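Local structure of SSO1986 (Sulfolobus solfataricus, 2X5Q) at residues Trp8-Ile20 with Lys112-Ile124. The protein is a possibly homodimeric subunit of the CMR ribonucleoprotein complex, which may hold three Cmr7 dimers and belongs to the CRISPR antiviral defence system. Sequence-based numbering, arbitrary orientation.
Sequences WEEQVFLPITNSI and KDVHGNITFSLPI
Gln11 O is gripped by two groups: it accepts the backbone N-H of Ser121 (N to O 3.0 Å) and a hydrogen from a water that also lies 2.7 Å from Ser121 OG, while Phe120 CA adds a CA-H...O contact at 3.1 Å to Gln11 O. Gln11 N gives its hydrogen to Thr119 O and Phe13 N to Ser121 O, the latter almost straight at 178°, so strands 11-15 and 117-123 pair in parallel. They sit inside a mixed sheet, between the antiparallel neighbours 80-86 and 95-102. Where the pairing gives out, a second water joins Glu9 O to Thr119 N, and the Gln11 chain, bent at chi2 (-83°), turns its amide back to donate from NE2 to Glu9 O and also to Gln43 O. Farther out, the Trp8 indole reaches across: NE1 donates to His115 O at 3.0 Å, with that oxygen in the ring plane, and sits above one face of the His115 imidazole, toward its rim. At the other end, CG anti to the backbone N (chi1 -179°) carries the end of the Phe13 ring away from strand 117-123, while Leu122 CD2 packs on Phe13 CB at 3.5 Å and on the ring at CG and CD2; Pro123 CD meets the ring edge. Direct backbone bonds thus join the buried middle, whereas water and the indole N-H extend the union toward the more exposed N-terminal end.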
ATOM      1  N   TRP A   8      21.172   6.635  -9.134  1.00 41.12           N
ATOM      2  CA  TRP A   8      20.040   7.515  -9.539  1.00 38.87           C
ATOM      3  C   TRP A   8      19.956   8.734  -8.625  1.00 38.57           C
ATOM      4  O   TRP A   8      20.047   8.613  -7.394  1.00 39.10           O
ATOM      5  CB  TRP A   8      18.709   6.755  -9.480  1.00 38.21           C
ATOM      6  CG  TRP A   8      18.473   5.844 -10.636  1.00 38.48           C
ATOM      7  CD1 TRP A   8      18.513   4.476 -10.624  1.00 39.51           C
ATOM      8  CD2 TRP A   8      18.141   6.224 -11.982  1.00 38.03           C
ATOM      9  NE1 TRP A   8      18.236   3.981 -11.880  1.00 39.20           N
ATOM     10  CE2 TRP A   8      18.001   5.030 -12.731  1.00 38.58           C
ATOM     11  CE3 TRP A   8      17.960   7.453 -12.630  1.00 37.92           C
ATOM     12  CZ2 TRP A   8      17.693   5.032 -14.097  1.00 38.68           C
ATOM     13  CZ3 TRP A   8      17.643   7.452 -13.986  1.00 37.88           C
ATOM     14  CH2 TRP A   8      17.518   6.250 -14.704  1.00 38.26           C
ATOM     15  N   GLU A   9      19.785   9.901  -9.228  1.00 37.17           N
ATOM     16  CA  GLU A   9      19.356  11.087  -8.495  1.00 36.79           C
ATOM     17  C   GLU A   9      18.022  10.800  -7.797  1.00 34.65           C
ATOM     18  O   GLU A   9      17.234   9.978  -8.276  1.00 32.56           O
ATOM     19  CB  GLU A   9      19.203  12.267  -9.448  1.00 36.74           C
ATOM     20  CG  GLU A   9      20.536  12.749  -9.993  1.00 38.81           C
ATOM     21  CD  GLU A   9      20.434  13.851 -11.040  1.00 39.24           C
ATOM     22  OE1 GLU A   9      19.322  14.134 -11.539  1.00 38.07           O
ATOM     23  OE2 GLU A   9      21.498  14.442 -11.354  1.00 43.21           O
ATOM     24  N   GLU A  10      17.768  11.471  -6.674  1.00 34.30           N
ATOM     25  CA  GLU A  10      16.479  11.340  -5.996  1.00 32.96           C
ATOM     26  C   GLU A  10      15.343  11.721  -6.948  1.00 30.64           C
ATOM     27  O   GLU A  10      15.449  12.699  -7.701  1.00 30.40           O
ATOM     28  CB  GLU A  10      16.416  12.195  -4.718  1.00 34.14           C
ATOM     29  CG  GLU A  10      17.251  11.625  -3.550  1.00 37.14           C
ATOM     30  CD  GLU A  10      16.898  12.221  -2.179  1.00 38.56           C
ATOM     31  OE1 GLU A  10      17.574  11.858  -1.193  1.00 42.12           O
ATOM     32  OE2 GLU A  10      15.945  13.032  -2.076  1.00 42.54           O
ATOM     33  N   GLN A  11      14.267  10.943  -6.918  1.00 28.21           N
ATOM     34  CA  GLN A  11      13.128  11.156  -7.815  1.00 26.91           C
ATOM     35  C   GLN A  11      11.881  11.614  -7.066  1.00 25.90           C
ATOM     36  O   GLN A  11      11.802  11.501  -5.853  1.00 25.00           O
ATOM     37  CB  GLN A  11      12.820   9.872  -8.586  1.00 25.64           C
ATOM     38  CG  GLN A  11      14.075   9.266  -9.263  1.00 26.29           C
ATOM     39  CD  GLN A  11      14.397   9.913 -10.601  1.00 25.56           C
ATOM     40  OE1 GLN A  11      13.555   9.961 -11.487  1.00 23.09           O
ATOM     41  NE2 GLN A  11      15.635  10.385 -10.762  1.00 28.83           N
ATOM     42  N   VAL A  12      10.924  12.150  -7.816  1.00 24.81           N
ATOM     43  CA  VAL A  12       9.605  12.476  -7.295  1.00 24.67           C
ATOM     44  C   VAL A  12       8.577  11.786  -8.193  1.00 23.34           C
ATOM     45  O   VAL A  12       8.743  11.746  -9.399  1.00 23.08           O
ATOM     46  CB  VAL A  12       9.351  14.012  -7.231  1.00 25.54           C
ATOM     47  CG1 VAL A  12       9.439  14.651  -8.610  1.00 25.32           C
ATOM     48  CG2 VAL A  12       7.997  14.319  -6.596  1.00 25.73           C
ATOM     49  N   PHE A  13       7.555  11.202  -7.586  1.00 23.29           N
ATOM     50  CA  PHE A  13       6.404  10.644  -8.325  1.00 22.93           C
ATOM     51  C   PHE A  13       5.480  11.750  -8.739  1.00 23.43           C
ATOM     52  O   PHE A  13       4.904  12.456  -7.888  1.00 23.78           O
ATOM     53  CB  PHE A  13       5.656   9.638  -7.441  1.00 23.20           C
ATOM     54  CG  PHE A  13       4.462   8.977  -8.098  1.00 22.60           C
ATOM     55  CD1 PHE A  13       4.634   8.022  -9.099  1.00 24.25           C
ATOM     56  CD2 PHE A  13       3.166   9.273  -7.683  1.00 23.77           C
ATOM     57  CE1 PHE A  13       3.527   7.382  -9.673  1.00 23.87           C
ATOM     58  CE2 PHE A  13       2.038   8.628  -8.262  1.00 22.40           C
ATOM     59  CZ  PHE A  13       2.225   7.695  -9.238  1.00 23.31           C
ATOM     60  N   LEU A  14       5.318  11.895 -10.049  1.00 24.17           N
ATOM     61  CA  LEU A  14       4.402  12.878 -10.606  1.00 24.91           C
ATOM     62  C   LEU A  14       3.166  12.108 -11.045  1.00 24.49           C
ATOM     63  O   LEU A  14       3.212  11.405 -12.057  1.00 24.20           O
ATOM     64  CB  LEU A  14       5.083  13.602 -11.778  1.00 26.01           C
ATOM     65  CG  LEU A  14       4.437  14.778 -12.509  1.00 28.22           C
ATOM     66  CD1 LEU A  14       5.479  15.448 -13.408  1.00 32.18           C
ATOM     67  CD2 LEU A  14       3.250  14.384 -13.334  1.00 31.64           C
ATOM     68  N   PRO A  15       2.066  12.202 -10.271  1.00 24.61           N
ATOM     69  CA  PRO A  15       0.808  11.609 -10.733  1.00 24.86           C
ATOM     70  C   PRO A  15       0.316  12.256 -12.015  1.00 25.47           C
ATOM     71  O   PRO A  15       0.300  13.491 -12.119  1.00 27.03           O
ATOM     72  CB  PRO A  15      -0.190  11.901  -9.590  1.00 24.89           C
ATOM     73  CG  PRO A  15       0.629  12.276  -8.422  1.00 26.07           C
ATOM     74  CD  PRO A  15       1.915  12.856  -8.962  1.00 25.41           C
ATOM     75  N   ILE A  16      -0.081  11.441 -12.989  1.00 25.73           N
ATOM     76  CA  ILE A  16      -0.671  11.968 -14.217  1.00 26.95           C
ATOM     77  C   ILE A  16      -2.200  11.859 -14.122  1.00 28.22           C
ATOM     78  O   ILE A  16      -2.767  10.758 -14.242  1.00 28.93           O
ATOM     79  CB  ILE A  16      -0.126  11.220 -15.446  1.00 26.94           C
ATOM     80  CG1 ILE A  16       1.407  11.294 -15.474  1.00 26.66           C
ATOM     81  CG2 ILE A  16      -0.717  11.774 -16.756  1.00 28.18           C
ATOM     82  CD1 ILE A  16       1.964  12.687 -15.645  1.00 27.14           C
ATOM     83  N   THR A  17      -2.858  12.993 -13.867  1.00 28.50           N
ATOM     84  CA  THR A  17      -4.316  13.058 -13.768  1.00 29.16           C
ATOM     85  C   THR A  17      -4.854  14.112 -14.713  1.00 30.08           C
ATOM     86  O   THR A  17      -4.083  14.859 -15.290  1.00 29.04           O
ATOM     87  CB  THR A  17      -4.786  13.479 -12.363  1.00 29.04           C
ATOM     88  OG1 THR A  17      -4.536  14.872 -12.186  1.00 31.67           O
ATOM     89  CG2 THR A  17      -4.086  12.696 -11.268  1.00 29.52           C
ATOM     90  N   ASN A  18      -6.189  14.214 -14.803  1.00 31.29           N
ATOM     91  CA  ASN A  18      -6.844  15.280 -15.567  1.00 33.36           C
ATOM     92  C   ASN A  18      -6.662  16.694 -15.012  1.00 34.47           C
ATOM     93  O   ASN A  18      -7.052  17.651 -15.687  1.00 36.22           O
ATOM     94  CB  ASN A  18      -8.358  15.032 -15.693  1.00 34.94           C
ATOM     95  CG  ASN A  18      -8.694  13.924 -16.668  1.00 35.52           C
ATOM     96  OD1 ASN A  18      -8.302  13.971 -17.835  1.00 35.89           O
ATOM     97  ND2 ASN A  18      -9.442  12.926 -16.198  1.00 34.96           N
ATOM     98  N   SER A  19      -6.106  16.843 -13.805  1.00 33.30           N
ATOM     99  CA  SER A  19      -6.029  18.161 -13.164  1.00 34.80           C
ATOM    100  C   SER A  19      -4.642  18.792 -13.049  1.00 34.45           C
ATOM    101  O   SER A  19      -4.514  19.925 -12.556  1.00 35.44           O
ATOM    102  CB  SER A  19      -6.678  18.095 -11.783  1.00 35.01           C
ATOM    103  OG  SER A  19      -8.048  17.772 -11.918  1.00 36.29           O
ATOM    104  N   ILE A  20      -3.608  18.089 -13.498  1.00 33.01           N
ATOM    105  CA  ILE A  20      -2.260  18.628 -13.385  1.00 33.07           C
ATOM    106  C   ILE A  20      -2.073  19.732 -14.420  1.00 35.03           C
ATOM    107  O   ILE A  20      -2.726  19.745 -15.465  1.00 35.22           O
ATOM    108  CB  ILE A  20      -1.172  17.530 -13.495  1.00 30.90           C
ATOM    109  CG1 ILE A  20      -1.027  17.022 -14.932  1.00 29.91           C
ATOM    110  CG2 ILE A  20      -1.490  16.371 -12.531  1.00 29.12           C
ATOM    111  CD1 ILE A  20       0.109  16.048 -15.116  1.00 28.72           C
ATOM    112  N   LYS A 112      12.264   0.218 -19.413  1.00 37.01           N
ATOM    113  CA  LYS A 112      13.405   0.474 -20.298  1.00 38.63           C
ATOM    114  C   LYS A 112      14.634   0.810 -19.469  1.00 38.79           C
ATOM    115  O   LYS A 112      14.644   1.816 -18.770  1.00 36.53           O
ATOM    116  CB  LYS A 112      13.123   1.644 -21.244  1.00 38.28           C
ATOM    117  CG  LYS A 112      14.286   1.949 -22.216  1.00 40.29           C
ATOM    118  CD  LYS A 112      14.306   3.410 -22.652  1.00 40.44           C
ATOM    119  CE  LYS A 112      15.515   3.732 -23.530  1.00 43.48           C
ATOM    120  NZ  LYS A 112      16.814   3.511 -22.804  1.00 46.77           N
ATOM    121  N   ASP A 113      15.667  -0.028 -19.561  1.00 40.91           N
ATOM    122  CA  ASP A 113      16.938   0.235 -18.892  1.00 42.60           C
ATOM    123  C   ASP A 113      16.719   0.754 -17.459  1.00 41.42           C
ATOM    124  O   ASP A 113      17.093   1.875 -17.119  1.00 41.43           O
ATOM    125  CB  ASP A 113      17.769   1.221 -19.719  1.00 43.38           C
ATOM    126  CG  ASP A 113      18.019   0.731 -21.148  1.00 46.20           C
ATOM    127  OD1 ASP A 113      17.691  -0.437 -21.456  1.00 48.66           O
ATOM    128  OD2 ASP A 113      18.543   1.517 -21.974  1.00 47.22           O
ATOM    129  N   VAL A 114      16.069  -0.079 -16.650  1.00 41.34           N
ATOM    130  CA  VAL A 114      15.863   0.179 -15.222  1.00 40.62           C
ATOM    131  C   VAL A 114      16.800  -0.732 -14.453  1.00 41.64           C
ATOM    132  O   VAL A 114      16.952  -1.913 -14.768  1.00 43.23           O
ATOM    133  CB  VAL A 114      14.390  -0.075 -14.798  1.00 39.74           C
ATOM    134  CG1 VAL A 114      14.285  -0.487 -13.314  1.00 41.29           C
ATOM    135  CG2 VAL A 114      13.543   1.166 -15.060  1.00 39.15           C
ATOM    136  N   HIS A 115      17.449  -0.176 -13.450  1.00 41.38           N
ATOM    137  CA  HIS A 115      18.507  -0.888 -12.769  1.00 42.93           C
ATOM    138  C   HIS A 115      18.838  -0.178 -11.480  1.00 41.66           C
ATOM    139  O   HIS A 115      18.627   1.019 -11.352  1.00 40.69           O
ATOM    140  CB  HIS A 115      19.755  -0.910 -13.655  1.00 45.85           C
ATOM    141  CG  HIS A 115      20.176   0.452 -14.118  1.00 47.11           C
ATOM    142  ND1 HIS A 115      21.266   1.115 -13.593  1.00 49.69           N
ATOM    143  CD2 HIS A 115      19.622   1.295 -15.022  1.00 47.44           C
ATOM    144  CE1 HIS A 115      21.377   2.299 -14.170  1.00 48.97           C
ATOM    145  NE2 HIS A 115      20.396   2.431 -15.046  1.00 47.86           N
ATOM    146  N   GLY A 116      19.380  -0.926 -10.540  1.00 41.98           N
ATOM    147  CA  GLY A 116      19.893  -0.353  -9.322  1.00 41.62           C
ATOM    148  C   GLY A 116      18.798   0.119  -8.398  1.00 39.09           C
ATOM    149  O   GLY A 116      17.621  -0.230  -8.550  1.00 37.01           O
ATOM    150  N   ASN A 117      19.213   0.936  -7.442  1.00 38.44           N
ATOM    151  CA  ASN A 117      18.353   1.381  -6.368  1.00 36.82           C
ATOM    152  C   ASN A 117      17.850   2.774  -6.659  1.00 34.81           C
ATOM    153  O   ASN A 117      18.601   3.598  -7.192  1.00 34.87           O
ATOM    154  CB  ASN A 117      19.137   1.367  -5.061  1.00 38.29           C
ATOM    155  CG  ASN A 117      19.651  -0.003  -4.722  1.00 40.03           C
ATOM    156  OD1 ASN A 117      18.919  -0.978  -4.807  1.00 39.40           O
ATOM    157  ND2 ASN A 117      20.924  -0.092  -4.350  1.00 43.85           N
ATOM    158  N   ILE A 118      16.590   3.015  -6.295  1.00 32.13           N
ATOM    159  CA  ILE A 118      15.914   4.284  -6.493  1.00 30.92           C
ATOM    160  C   ILE A 118      15.448   4.840  -5.151  1.00 30.44           C
ATOM    161  O   ILE A 118      14.898   4.105  -4.336  1.00 29.91           O
ATOM    162  CB  ILE A 118      14.677   4.115  -7.418  1.00 29.39           C
ATOM    163  CG1 ILE A 118      15.125   3.604  -8.802  1.00 29.33           C
ATOM    164  CG2 ILE A 118      13.905   5.418  -7.565  1.00 28.07           C
ATOM    165  CD1 ILE A 118      14.057   3.635  -9.847  1.00 29.07           C
ATOM    166  N   THR A 119      15.714   6.127  -4.924  1.00 30.17           N
ATOM    167  CA  THR A 119      15.071   6.896  -3.858  1.00 29.90           C
ATOM    168  C   THR A 119      14.045   7.828  -4.508  1.00 28.99           C
ATOM    169  O   THR A 119      14.351   8.523  -5.500  1.00 28.60           O
ATOM    170  CB  THR A 119      16.085   7.698  -3.060  1.00 31.08           C
ATOM    171  OG1 THR A 119      16.949   6.795  -2.359  1.00 30.87           O
ATOM    172  CG2 THR A 119      15.396   8.616  -2.055  1.00 31.45           C
ATOM    173  N   PHE A 120      12.821   7.808  -3.996  1.00 27.65           N
ATOM    174  CA  PHE A 120      11.769   8.654  -4.549  1.00 27.24           C
ATOM    175  C   PHE A 120      10.751   9.069  -3.499  1.00 27.30           C
ATOM    176  O   PHE A 120      10.563   8.378  -2.491  1.00 27.71           O
ATOM    177  CB  PHE A 120      11.081   7.994  -5.751  1.00 26.19           C
ATOM    178  CG  PHE A 120      10.148   6.870  -5.400  1.00 26.63           C
ATOM    179  CD1 PHE A 120       8.773   7.037  -5.482  1.00 26.46           C
ATOM    180  CD2 PHE A 120      10.643   5.625  -5.044  1.00 27.63           C
ATOM    181  CE1 PHE A 120       7.923   6.001  -5.180  1.00 24.92           C
ATOM    182  CE2 PHE A 120       9.801   4.590  -4.757  1.00 27.20           C
ATOM    183  CZ  PHE A 120       8.429   4.776  -4.809  1.00 25.40           C
ATOM    184  N   SER A 121      10.106  10.204  -3.746  1.00 27.08           N
ATOM    185  CA  SER A 121       9.081  10.723  -2.837  1.00 27.26           C
ATOM    186  C   SER A 121       7.697  10.794  -3.505  1.00 26.28           C
ATOM    187  O   SER A 121       7.595  11.084  -4.693  1.00 24.91           O
ATOM    188  CB  SER A 121       9.492  12.105  -2.338  1.00 28.20           C
ATOM    189  OG  SER A 121      10.657  12.016  -1.538  1.00 29.34           O
ATOM    190  N   LEU A 122       6.653  10.546  -2.706  1.00 26.98           N
ATOM    191  CA  LEU A 122       5.249  10.589  -3.118  1.00 27.29           C
ATOM    192  C   LEU A 122       4.544  11.713  -2.377  1.00 28.23           C
ATOM    193  O   LEU A 122       4.790  11.877  -1.197  1.00 28.41           O
ATOM    194  CB  LEU A 122       4.541   9.299  -2.695  1.00 27.60           C
ATOM    195  CG  LEU A 122       5.213   7.985  -3.076  1.00 29.34           C
ATOM    196  CD1 LEU A 122       4.615   6.853  -2.270  1.00 31.06           C
ATOM    197  CD2 LEU A 122       5.090   7.750  -4.587  1.00 30.62           C
ATOM    198  N   PRO A 123       3.628  12.444  -3.049  1.00 29.02           N
ATOM    199  CA  PRO A 123       2.753  13.420  -2.386  1.00 31.11           C
ATOM    200  C   PRO A 123       1.530  12.764  -1.721  1.00 32.09           C
ATOM    201  O   PRO A 123       0.617  12.332  -2.427  1.00 30.90           O
ATOM    202  CB  PRO A 123       2.315  14.325  -3.540  1.00 30.74           C
ATOM    203  CG  PRO A 123       2.354  13.447  -4.751  1.00 29.44           C
ATOM    204  CD  PRO A 123       3.367  12.375  -4.502  1.00 27.82           C
ATOM    205  N   ILE A 124       1.514  12.707  -0.382  1.00 34.53           N
ATOM    206  CA  ILE A 124       0.439  12.017   0.372  1.00 35.94           C
ATOM    207  C   ILE A 124      -0.375  12.911   1.314  1.00 38.39           C
ATOM    208  O   ILE A 124       0.074  13.984   1.704  1.00 39.99           O
ATOM    209  CB  ILE A 124       0.995  10.880   1.222  1.00 36.16           C
ATOM    210  CG1 ILE A 124       2.069  11.414   2.187  1.00 37.83           C
ATOM    211  CG2 ILE A 124       1.540   9.785   0.324  1.00 35.23           C
ATOM    212  CD1 ILE A 124       2.211  10.603   3.475  1.00 39.08           C
TER
HETATM  213  O   HOH W   1      17.324   7.818  -6.625  1.00 36.98           O
HETATM  214  O   HOH W   2      12.945  11.767  -3.015  1.00 36.09           O